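Local coordinates for protein betainyl-CoA thiolase (Pseudomonas putida, PDB 2HLJ) that probably cleaves or transfers acyl groups carried on coenzyme A, with betainyl-CoA as the likely substrate and a hotdog fold as its scaffold, at residues Phe58-His63 and Met111-Asp116; Thr80-Phe85 and His135-Gln140. All blocks are in the same frame, centred on the assembly; numbering follows the deposited sequence. Where two conformers were deposited one is given.

Contact 1 (Phe58-His63 and Met111-Asp116)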
loop_
_atom_site.group_PDB
_atom_site.type_symbol
_atom_site.label_atom_id
_atom_site.label_comp_id
_atom_site.label_asym_id
_atom_site.label_seq_id
_atom_site.Cartn_x
_atom_site.Cartn_y
_atom_site.Cartn_z
ATOM N N PHE A 58 -10.466 3.785 9.377
ATOM C CA PHE A 58 -10.367 2.717 8.405
ATOM C C PHE A 58 -9.805 3.348 7.136
ATOM O O PHE A 58 -10.355 4.329 6.631
ATOM C CB PHE A 58 -11.755 2.119 8.154
ATOM C CG PHE A 58 -11.786 0.995 7.111
ATOM C CD1 PHE A 58 -11.255 -0.266 7.396
ATOM C CD2 PHE A 58 -12.349 1.211 5.855
ATOM C CE1 PHE A 58 -11.296 -1.298 6.442
ATOM C CE2 PHE A 58 -12.403 0.192 4.887
ATOM C CZ PHE A 58 -11.875 -1.063 5.176
ATOM N N THR A 59 -8.696 2.828 6.633
ATOM C CA THR A 59 -8.164 3.366 5.397
ATOM C C THR A 59 -9.069 2.899 4.258
ATOM O O THR A 59 -9.280 1.710 4.105
ATOM C CB THR A 59 -6.740 2.918 5.148
ATOM O OG1 THR A 59 -5.921 3.214 6.293
ATOM C CG2 THR A 59 -6.196 3.668 3.933
ATOM N N LEU A 60 -9.628 3.845 3.514
ATOM C CA LEU A 60 -10.534 3.552 2.410
ATOM C C LEU A 60 -9.751 3.201 1.138
ATOM O O LEU A 60 -10.135 2.308 0.394
ATOM C CB LEU A 60 -11.449 4.746 2.126
ATOM C CG LEU A 60 -12.497 5.040 3.188
ATOM C CD1 LEU A 60 -13.196 6.348 2.910
ATOM C CD2 LEU A 60 -13.469 3.885 3.254
ATOM N N GLU A 61 -8.644 3.902 0.934
ATOM C CA GLU A 61 -7.979 3.953 -0.359
ATOM C C GLU A 61 -6.626 4.613 -0.181
ATOM O O GLU A 61 -6.492 5.559 0.586
ATOM C CB GLU A 61 -8.836 4.799 -1.303
ATOM C CG GLU A 61 -8.547 4.659 -2.766
ATOM C CD GLU A 61 -9.537 5.428 -3.633
ATOM O OE1 GLU A 61 -10.524 6.025 -3.118
ATOM O OE2 GLU A 61 -9.340 5.409 -4.852
ATOM N N ALA A 62 -5.627 4.138 -0.914
ATOM C CA ALA A 62 -4.309 4.721 -0.890
ATOM C C ALA A 62 -3.614 4.496 -2.216
ATOM O O ALA A 62 -3.817 3.461 -2.881
ATOM C CB ALA A 62 -3.466 4.111 0.250
ATOM N N HIS A 63 -2.819 5.488 -2.615
ATOM C CA HIS A 63 -1.884 5.339 -3.725
ATOM C C HIS A 63 -0.501 5.407 -3.111
ATOM O O HIS A 63 -0.315 6.086 -2.115
ATOM C CB HIS A 63 -2.039 6.460 -4.764
ATOM C CG HIS A 63 -1.555 6.075 -6.131
ATOM N ND1 HIS A 63 -0.341 6.487 -6.617
ATOM C CD2 HIS A 63 -2.082 5.271 -7.084
ATOM C CE1 HIS A 63 -0.144 5.960 -7.807
ATOM N NE2 HIS A 63 -1.184 5.215 -8.115
HETATM N N MSE A 111 -6.933 8.241 1.778
HETATM C CA MSE A 111 -8.210 8.684 2.316
HETATM C C MSE A 111 -8.625 7.738 3.442
HETATM O O MSE A 111 -8.656 6.529 3.262
HETATM C CB MSE A 111 -9.273 8.699 1.209
HETATM C CG MSE A 111 -10.632 9.183 1.686
HETATM SE SE MSE A 111 -10.619 11.079 1.992
HETATM C CE MSE A 111 -10.442 11.686 0.156
ATOM N N LEU A 112 -8.956 8.304 4.592
ATOM C CA LEU A 112 -9.263 7.530 5.798
ATOM C C LEU A 112 -10.643 7.939 6.307
ATOM O O LEU A 112 -11.022 9.092 6.164
ATOM C CB LEU A 112 -8.207 7.823 6.859
ATOM C CG LEU A 112 -6.725 7.724 6.461
ATOM C CD1 LEU A 112 -5.964 8.859 6.996
ATOM C CD2 LEU A 112 -6.146 6.406 7.008
ATOM N N LEU A 113 -11.388 6.964 6.826
ATOM C CA LEU A 113 -12.745 7.123 7.340
ATOM C C LEU A 113 -12.736 6.971 8.848
ATOM O O LEU A 113 -12.174 5.984 9.373
ATOM C CB LEU A 113 -13.666 6.036 6.752
ATOM C CG LEU A 113 -15.123 6.009 7.243
ATOM C CD1 LEU A 113 -15.832 7.280 6.863
ATOM C CD2 LEU A 113 -15.876 4.817 6.695
ATOM N N HIS A 114 -13.357 7.928 9.543
ATOM C CA HIS A 114 -13.525 7.823 10.984
ATOM C C HIS A 114 -14.741 6.957 11.232
ATOM O O HIS A 114 -15.827 7.233 10.738
ATOM C CB HIS A 114 -13.673 9.205 11.637
ATOM C CG HIS A 114 -13.733 9.186 13.142
ATOM N ND1 HIS A 114 -14.646 9.935 13.849
ATOM C CD2 HIS A 114 -12.973 8.550 14.071
ATOM C CE1 HIS A 114 -14.465 9.739 15.150
ATOM N NE2 HIS A 114 -13.457 8.906 15.313
ATOM N N VAL A 115 -14.555 5.909 12.009
ATOM C CA VAL A 115 -15.597 4.898 12.194
ATOM C C VAL A 115 -16.041 4.846 13.645
ATOM O O VAL A 115 -15.246 4.993 14.544
ATOM C CB VAL A 115 -15.154 3.480 11.717
ATOM C CG1 VAL A 115 -14.722 3.517 10.285
ATOM C CG2 VAL A 115 -14.044 2.922 12.568
ATOM N N ASP A 116 -17.327 4.635 13.849
ATOM C CA ASP A 116 -17.903 4.434 15.173
ATOM C C ASP A 116 -17.616 3.020 15.657
ATOM O O ASP A 116 -18.045 2.062 15.032
ATOM C CB ASP A 116 -19.420 4.639 15.096
ATOM C CG ASP A 116 -20.095 4.599 16.463
ATOM O OD1 ASP A 116 -19.632 5.308 17.380
ATOM O OD2 ASP A 116 -21.103 3.871 16.612
#

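Contact 2 (Thr80-Phe85 and His135-Gln140)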
loop_
_atom_site.group_PDB
_atom_site.type_symbol
_atom_site.label_atom_id
_atom_site.label_comp_id
_atom_site.label_asym_id
_atom_site.label_seq_id
_atom_site.Cartn_x
_atom_site.Cartn_y
_atom_site.Cartn_z
ATOM N N THR A 80 4.179 14.453 6.984
ATOM C CA THR A 80 2.745 14.245 6.809
ATOM C C THR A 80 2.076 15.599 6.596
ATOM O O THR A 80 2.349 16.548 7.330
ATOM C CB THR A 80 2.124 13.537 7.990
ATOM O OG1 THR A 80 2.799 12.280 8.261
ATOM C CG2 THR A 80 0.646 13.304 7.742
ATOM N N GLN A 81 1.259 15.688 5.559
ATOM C CA GLN A 81 0.381 16.853 5.328
ATOM C C GLN A 81 -1.085 16.432 5.273
ATOM O O GLN A 81 -1.442 15.348 4.753
ATOM C CB GLN A 81 0.711 17.532 4.028
ATOM C CG GLN A 81 2.128 17.975 3.901
ATOM C CD GLN A 81 2.335 18.902 2.698
ATOM O OE1 GLN A 81 1.596 19.855 2.513
ATOM N NE2 GLN A 81 3.366 18.624 1.902
ATOM N N ILE A 82 -1.932 17.304 5.804
ATOM C CA ILE A 82 -3.361 17.134 5.750
ATOM C C ILE A 82 -3.810 17.904 4.513
ATOM O O ILE A 82 -3.626 19.107 4.428
ATOM C CB ILE A 82 -4.035 17.634 7.066
ATOM C CG1 ILE A 82 -3.603 16.721 8.225
ATOM C CG2 ILE A 82 -5.563 17.649 6.941
ATOM C CD1 ILE A 82 -3.907 17.277 9.579
ATOM N N LEU A 83 -4.370 17.185 3.548
ATOM C CA LEU A 83 -4.788 17.775 2.293
ATOM C C LEU A 83 -6.206 18.292 2.371
ATOM O O LEU A 83 -6.584 19.158 1.599
ATOM C CB LEU A 83 -4.697 16.751 1.176
ATOM C CG LEU A 83 -3.344 16.079 1.056
ATOM C CD1 LEU A 83 -3.416 14.960 0.031
ATOM C CD2 LEU A 83 -2.292 17.131 0.741
ATOM N N GLY A 84 -6.990 17.782 3.315
ATOM C CA GLY A 84 -8.429 18.098 3.351
ATOM C C GLY A 84 -9.125 17.183 4.336
ATOM O O GLY A 84 -8.569 16.168 4.724
ATOM N N PHE A 85 -10.315 17.567 4.791
ATOM C CA PHE A 85 -11.130 16.684 5.603
ATOM C C PHE A 85 -12.565 17.143 5.560
ATOM O O PHE A 85 -12.829 18.305 5.231
ATOM C CB PHE A 85 -10.605 16.586 7.044
ATOM C CG PHE A 85 -10.698 17.860 7.829
ATOM C CD1 PHE A 85 -11.844 18.175 8.536
ATOM C CD2 PHE A 85 -9.625 18.734 7.882
ATOM C CE1 PHE A 85 -11.904 19.340 9.288
ATOM C CE2 PHE A 85 -9.689 19.911 8.605
ATOM C CZ PHE A 85 -10.813 20.208 9.323
ATOM N N HIS A 135 -5.537 23.751 12.968
ATOM C CA HIS A 135 -4.243 24.251 13.496
ATOM C C HIS A 135 -3.057 23.674 12.699
ATOM O O HIS A 135 -2.163 24.401 12.230
ATOM C CB HIS A 135 -4.137 23.889 14.971
ATOM C CG HIS A 135 -2.879 24.366 15.631
ATOM N ND1 HIS A 135 -2.632 25.699 15.870
ATOM C CD2 HIS A 135 -1.805 23.693 16.107
ATOM C CE1 HIS A 135 -1.453 25.831 16.451
ATOM N NE2 HIS A 135 -0.933 24.631 16.615
ATOM N N LEU A 136 -3.062 22.359 12.524
ATOM C CA LEU A 136 -2.014 21.674 11.738
ATOM C C LEU A 136 -1.957 22.133 10.297
ATOM O O LEU A 136 -0.889 22.365 9.734
ATOM C CB LEU A 136 -2.226 20.162 11.769
ATOM C CG LEU A 136 -1.765 19.453 13.039
ATOM C CD1 LEU A 136 -2.080 17.987 12.905
ATOM C CD2 LEU A 136 -0.273 19.666 13.245
ATOM N N VAL A 137 -3.116 22.230 9.685
ATOM C CA VAL A 137 -3.233 22.749 8.318
ATOM C C VAL A 137 -2.639 24.157 8.176
ATOM O O VAL A 137 -1.882 24.421 7.232
ATOM C CB VAL A 137 -4.703 22.690 7.859
ATOM C CG1 VAL A 137 -4.945 23.463 6.549
ATOM C CG2 VAL A 137 -5.131 21.199 7.713
ATOM N N GLU A 138 -2.974 25.048 9.117
ATOM C CA GLU A 138 -2.454 26.428 9.114
ATOM C C GLU A 138 -0.928 26.461 9.135
ATOM O O GLU A 138 -0.298 27.344 8.536
ATOM C CB GLU A 138 -2.987 27.212 10.323
ATOM C CG GLU A 138 -4.488 27.584 10.245
ATOM C CD GLU A 138 -5.099 28.069 11.589
ATOM O OE1 GLU A 138 -4.407 28.798 12.355
ATOM O OE2 GLU A 138 -6.280 27.730 11.866
ATOM N N GLN A 139 -0.336 25.502 9.837
ATOM C CA GLN A 139 1.114 25.361 9.901
ATOM C C GLN A 139 1.764 24.792 8.621
ATOM O O GLN A 139 2.993 24.653 8.594
ATOM C CB GLN A 139 1.495 24.479 11.098
ATOM C CG GLN A 139 1.161 25.068 12.448
ATOM C CD GLN A 139 1.517 24.117 13.582
ATOM O OE1 GLN A 139 1.375 22.912 13.457
ATOM N NE2 GLN A 139 1.963 24.672 14.698
ATOM N N GLN A 140 0.968 24.454 7.594
ATOM C CA GLN A 140 1.465 23.979 6.267
ATOM C C GLN A 140 1.780 25.046 5.202
ATOM O O GLN A 140 2.088 24.698 4.057
ATOM C CB GLN A 140 0.484 22.976 5.638
ATOM C CG GLN A 140 0.319 21.746 6.493
ATOM C CD GLN A 140 -0.691 20.721 5.993
ATOM O OE1 GLN A 140 -0.783 19.664 6.581
ATOM N NE2 GLN A 140 -1.461 21.033 4.946
HETATM O O HOH W 1 1.523 19.266 7.985
#

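Contact 1 (Phe58-His63 and Met111-Asp116)
Phe58 and Leu113 face each other as an antiparallel hydrogen-bonded pair, each backbone N donating to the other's O at 2.8 Å. Thr59 and Leu112 form the next, non-hydrogen-bonded pair, and then the register slips: Leu60 and Glu61 both lie opposite Met111, a classic beta bulge. Leu60 N donates to Met111 O at 2.9 Å, while the amide of Met111 answers to Glu61 O, so both the N-H and the C=O of Met111 are paired, each with a different residue of the bulge.

The side chain of Leu60 shows what a bulge does with its extra residue, leaning over the neighbouring strand. Its CB lies 3.5 Å from Met111 O. With chi1 at -70°, CG is set beside the backbone N and reaches Leu113 CB at 3.9 Å. Beyond it CD1 meets both Leu113 CB (3.9 Å) and Met111 CG (4.0 Å), while CD2 stays 4.1 Å from Leu113 CB. At the other end of the contact, Phe58 CB rests against Val115 CG1.

Thr59 and Leu112 run side by side in the same direction on the face opposite that of Phe58, Glu61, Met111 and Leu113, and there Leu112 CD2 comes 3.3 Å from Thr59 OG1. That hydroxyl is hydrogen-bonded to Asp25 of the second subunit and to a glycerol, probably from the crystallisation liquor.

From the bulge onward, Glu61, Ala62 and His63 pair with a strand of the second subunit, extending the antiparallel sheet across the interface, an assembly characteristic of hotdog-fold thioesterase dimers.

Contact 2 (Thr80-Phe85 and His135-Gln140)
Strand residues Gln81 and Ile82 pass alongside the latter part of segment 135-140, the CA atoms of Ile82 and Val137 lying 6.2 Å apart. Here, in the hotdog fold, a side chain pairs with the backbone of a sheet strand: the carboxamide of Gln140 imitates a strand backbone, offering one acceptor and one donor to the N-H and C=O of a single residue, Ile82. The strand pairs with Leu5 through the backbone of Thr80, and Gln140 takes over at the residue two further on.

Ile82 N donates to Gln140 OE1 at 2.7 Å, nearly straight (163°), in the plane of the acceptor carbonyl and on a lone pair. In return Gln140 NE2 donates to Ile82 O at 2.9 Å; the oxygen lies close to the amide plane of Gln140, although the donor is tilted from the carbonyl plane of Ile82. Two bonds fix the rotation of the amide, and an extended chain (chi2 177°) carries it across to the strand. Cutting Gln140 back to an alanine is likely to leave Ile82 N and Ile82 O without this partner, and to take from a bridging water one of its two acceptors.

Apolar contacts fill in beside the amide. The Ile82 side chain crosses those of Leu136 and Val137 at about a right angle: CG2 of Ile82 meets Val137 CG2 at 3.7 Å, and its CD1 meets Leu136 CD1 at 3.9 Å. Leu136 also touches Leu39 and Ile43 of helix 25-43. Gln81 turns its amide almost perpendicular to that of Gln140 and donates through NE2 to Gln144 O. The water completes the junction, donating both to Thr80 O at 2.9 Å and to Gln140 OE1 at 2.7 Å.

Contacts 1 and 2 show one sheet satisfied in two ways. Their centres are about 17 Å apart, and strand 89-98 lies between the strands they involve, with Leu90 reaching both: its backbone bonds to Leu112, its side chain packs on Ile82. Both contacts are partly buried, neither wholly core nor surface. Contact 1 joins strand to strand by repeated backbone bonds, interrupted by a bulge, and there the sheet itself runs on into the second subunit. Contact 2 joins strand to helix, so a side-chain amide and a water do the polar work while aliphatic branches pack. Along the chain their segments alternate.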